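Long-range contact in N2152 (Neocallimastix frontalis, PDB 5U22), which probably acts as a family 39 glycoside hydrolase with activity on several rare arabinosyl substrates: residues A369-K375 with N389-N395. Numbering follows the deposited sequence.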
loop_
_atom_site.group_PDB
_atom_site.type_symbol
_atom_site.label_atom_id
_atom_site.label_comp_id
_atom_site.label_asym_id
_atom_site.label_seq_id
_atom_site.Cartn_x
_atom_site.Cartn_y
_atom_site.Cartn_z
ATOM N N ALA A 369 -5.820 -9.255 30.926
ATOM C CA ALA A 369 -5.873 -8.376 29.771
ATOM C C ALA A 369 -7.313 -7.991 29.473
ATOM O O ALA A 369 -8.210 -8.838 29.484
ATOM C CB ALA A 369 -5.251 -9.042 28.544
ATOM N N HIS A 370 -7.534 -6.714 29.190
ATOM C CA HIS A 370 -8.839 -6.271 28.721
ATOM C C HIS A 370 -8.885 -6.384 27.199
ATOM O O HIS A 370 -8.046 -5.798 26.506
ATOM C CB HIS A 370 -9.119 -4.841 29.162
ATOM C CG HIS A 370 -10.506 -4.401 28.845
ATOM N ND1 HIS A 370 -11.608 -4.893 29.514
ATOM C CD2 HIS A 370 -10.980 -3.564 27.895
ATOM C CE1 HIS A 370 -12.702 -4.357 29.004
ATOM N NE2 HIS A 370 -12.348 -3.538 28.029
ATOM N N VAL A 371 -9.854 -7.136 26.679
ATOM C CA VAL A 371 -9.926 -7.457 25.254
ATOM C C VAL A 371 -11.205 -6.870 24.676
ATOM O O VAL A 371 -12.307 -7.235 25.096
ATOM C CB VAL A 371 -9.865 -8.972 25.011
ATOM C CG1 VAL A 371 -9.976 -9.282 23.522
ATOM C CG2 VAL A 371 -8.568 -9.527 25.593
ATOM N N LYS A 372 -11.062 -5.964 23.717
ATOM C CA LYS A 372 -12.195 -5.443 22.973
ATOM C C LYS A 372 -12.100 -5.948 21.542
ATOM O O LYS A 372 -11.071 -5.763 20.883
ATOM C CB LYS A 372 -12.219 -3.918 23.009
ATOM C CG LYS A 372 -13.326 -3.295 22.173
ATOM C CD LYS A 372 -13.284 -1.784 22.329
ATOM C CE LYS A 372 -14.473 -1.094 21.673
ATOM N NZ LYS A 372 -14.358 0.398 21.804
ATOM N N VAL A 373 -13.159 -6.595 21.074
ATOM C CA VAL A 373 -13.200 -7.199 19.745
ATOM C C VAL A 373 -14.237 -6.437 18.928
ATOM O O VAL A 373 -15.398 -6.328 19.338
ATOM C CB VAL A 373 -13.535 -8.699 19.831
ATOM C CG1 VAL A 373 -13.534 -9.328 18.450
ATOM C CG2 VAL A 373 -12.534 -9.404 20.742
ATOM N N GLU A 374 -13.822 -5.899 17.783
ATOM C CA GLU A 374 -14.701 -5.094 16.945
ATOM C C GLU A 374 -14.711 -5.615 15.513
ATOM O O GLU A 374 -13.789 -6.307 15.072
ATOM C CB GLU A 374 -14.275 -3.623 16.906
ATOM C CG GLU A 374 -14.054 -2.994 18.240
ATOM C CD GLU A 374 -13.480 -1.600 18.097
ATOM O OE1 GLU A 374 -14.224 -0.714 17.641
ATOM O OE2 GLU A 374 -12.287 -1.405 18.404
ATOM N N LYS A 375 -15.754 -5.234 14.774
ATOM C CA LYS A 375 -15.831 -5.523 13.348
ATOM C C LYS A 375 -16.299 -4.292 12.590
ATOM O O LYS A 375 -17.010 -3.437 13.127
ATOM C CB LYS A 375 -16.774 -6.694 13.043
ATOM C CG LYS A 375 -18.238 -6.436 13.383
ATOM C CD LYS A 375 -19.087 -7.632 12.986
ATOM C CE LYS A 375 -20.513 -7.536 13.539
ATOM N NZ LYS A 375 -21.244 -6.369 12.991
ATOM N N ASN A 389 -18.626 -1.931 14.906
ATOM C CA ASN A 389 -19.472 -2.418 15.982
ATOM C C ASN A 389 -18.617 -3.226 16.943
ATOM O O ASN A 389 -17.721 -3.959 16.521
ATOM C CB ASN A 389 -20.605 -3.289 15.435
ATOM C CG ASN A 389 -21.217 -2.711 14.175
ATOM O OD1 ASN A 389 -21.054 -3.252 13.079
ATOM N ND2 ASN A 389 -21.908 -1.592 14.324
ATOM N N THR A 390 -18.895 -3.100 18.233
ATOM C CA THR A 390 -18.199 -3.903 19.222
ATOM C C THR A 390 -18.909 -5.249 19.353
ATOM O O THR A 390 -20.071 -5.305 19.762
ATOM C CB THR A 390 -18.133 -3.165 20.554
ATOM O OG1 THR A 390 -17.436 -1.933 20.352
ATOM C CG2 THR A 390 -17.358 -3.996 21.576
ATOM N N ILE A 391 -18.222 -6.325 18.970
ATOM C CA ILE A 391 -18.783 -7.670 19.115
ATOM C C ILE A 391 -18.905 -8.038 20.590
ATOM O O ILE A 391 -19.976 -8.431 21.064
ATOM C CB ILE A 391 -17.919 -8.694 18.359
ATOM C CG1 ILE A 391 -17.751 -8.280 16.895
ATOM C CG2 ILE A 391 -18.524 -10.087 18.475
ATOM C CD1 ILE A 391 -16.904 -9.254 16.095
ATOM N N PHE A 392 -17.806 -7.933 21.329
ATOM C CA PHE A 392 -17.809 -8.148 22.768
ATOM C C PHE A 392 -16.548 -7.523 23.348
ATOM O O PHE A 392 -15.598 -7.205 22.626
ATOM C CB PHE A 392 -17.914 -9.637 23.140
ATOM C CG PHE A 392 -16.702 -10.473 22.770
ATOM C CD1 PHE A 392 -15.624 -10.583 23.639
ATOM C CD2 PHE A 392 -16.684 -11.205 21.604
ATOM C CE1 PHE A 392 -14.528 -11.367 23.320
ATOM C CE2 PHE A 392 -15.591 -11.989 21.273
ATOM C CZ PHE A 392 -14.509 -12.071 22.128
ATOM N N GLU A 393 -16.560 -7.353 24.667
ATOM C CA GLU A 393 -15.458 -6.734 25.394
ATOM C C GLU A 393 -15.417 -7.340 26.790
ATOM O O GLU A 393 -16.409 -7.258 27.514
ATOM C CB GLU A 393 -15.671 -5.218 25.453
ATOM C CG GLU A 393 -14.624 -4.449 26.184
ATOM C CD GLU A 393 -14.730 -2.955 25.933
ATOM O OE1 GLU A 393 -15.752 -2.510 25.352
ATOM O OE2 GLU A 393 -13.781 -2.235 26.301
ATOM N N LYS A 394 -14.299 -7.963 27.165
ATOM C CA LYS A 394 -14.200 -8.574 28.485
ATOM C C LYS A 394 -12.734 -8.795 28.827
ATOM O O LYS A 394 -11.845 -8.651 27.982
ATOM C CB LYS A 394 -14.983 -9.891 28.561
ATOM C CG LYS A 394 -14.386 -11.009 27.729
ATOM C CD LYS A 394 -15.189 -12.288 27.877
ATOM C CE LYS A 394 -14.587 -13.411 27.035
ATOM N NZ LYS A 394 -15.477 -14.600 26.971
ATOM N N ASN A 395 -12.495 -9.155 30.086
ATOM C CA ASN A 395 -11.144 -9.438 30.545
ATOM C C ASN A 395 -10.817 -10.904 30.314
ATOM O O ASN A 395 -11.683 -11.777 30.440
ATOM C CB ASN A 395 -10.978 -9.094 32.031
ATOM C CG ASN A 395 -11.040 -7.587 32.307
ATOM O OD1 ASN A 395 -10.926 -6.753 31.397
ATOM N ND2 ASN A 395 -11.210 -7.239 33.577
HETATM O O HOH W 1 -15.868 0.175 24.582
HETATM O O HOH W 2 -16.903 -0.776 17.748
#
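H370 reaches from strand 368-376 over to strand 389-397 and is gripped at both ring nitrogens. H370 ND1 donates to N395 OD1 at 2.7 Å, nearly in line with that carbonyl. On the other side of the ring, H370 NE2 donates to E393 OE2 at 2.6 Å, on its anti side. Both acceptors lie within about 5° of the ring plane, and together the two bonds fix its rotation; with CG anti to the backbone N (chi1 -173°), the imidazole leans toward the partner strand. Two donated protons suggest a ring that is probably positively charged beside the carboxylate. A leucine here would probably leave N395 OD1 and E393 OE2 each without its ring N-H, and both side chains freer to turn. Water 1 joins E393 OE1 to K372 NZ, and water 2 joins T390 OG1 to E374 OE1, whose other oxygen, OE2, makes a salt bridge to R417.

On the opposite face of the sheet, V373 CG2 lies over the F392 ring, offset toward its rim, a CH-pi contact 4.0 Å from the centroid, while V373 CG1 meets I391 CD1. V405 of strand 403-408 touches both V373 and F392. Farther along, K375 NZ, held mainly by a salt bridge to D377, also donates to N389 OD1 at 3.1 Å from above the carbonyl plane.

The strands run antiparallel: V371 and K394 exchange two backbone bonds, as do K375 and N389. Between them V373 N donates to F392 O, but V373 O accepts from I391 N. Two residues of one strand, I391 and F392, so stand opposite the single V373 of the other, which makes a classic beta bulge in the beta-sandwich domain that accompanies the TIM barrel.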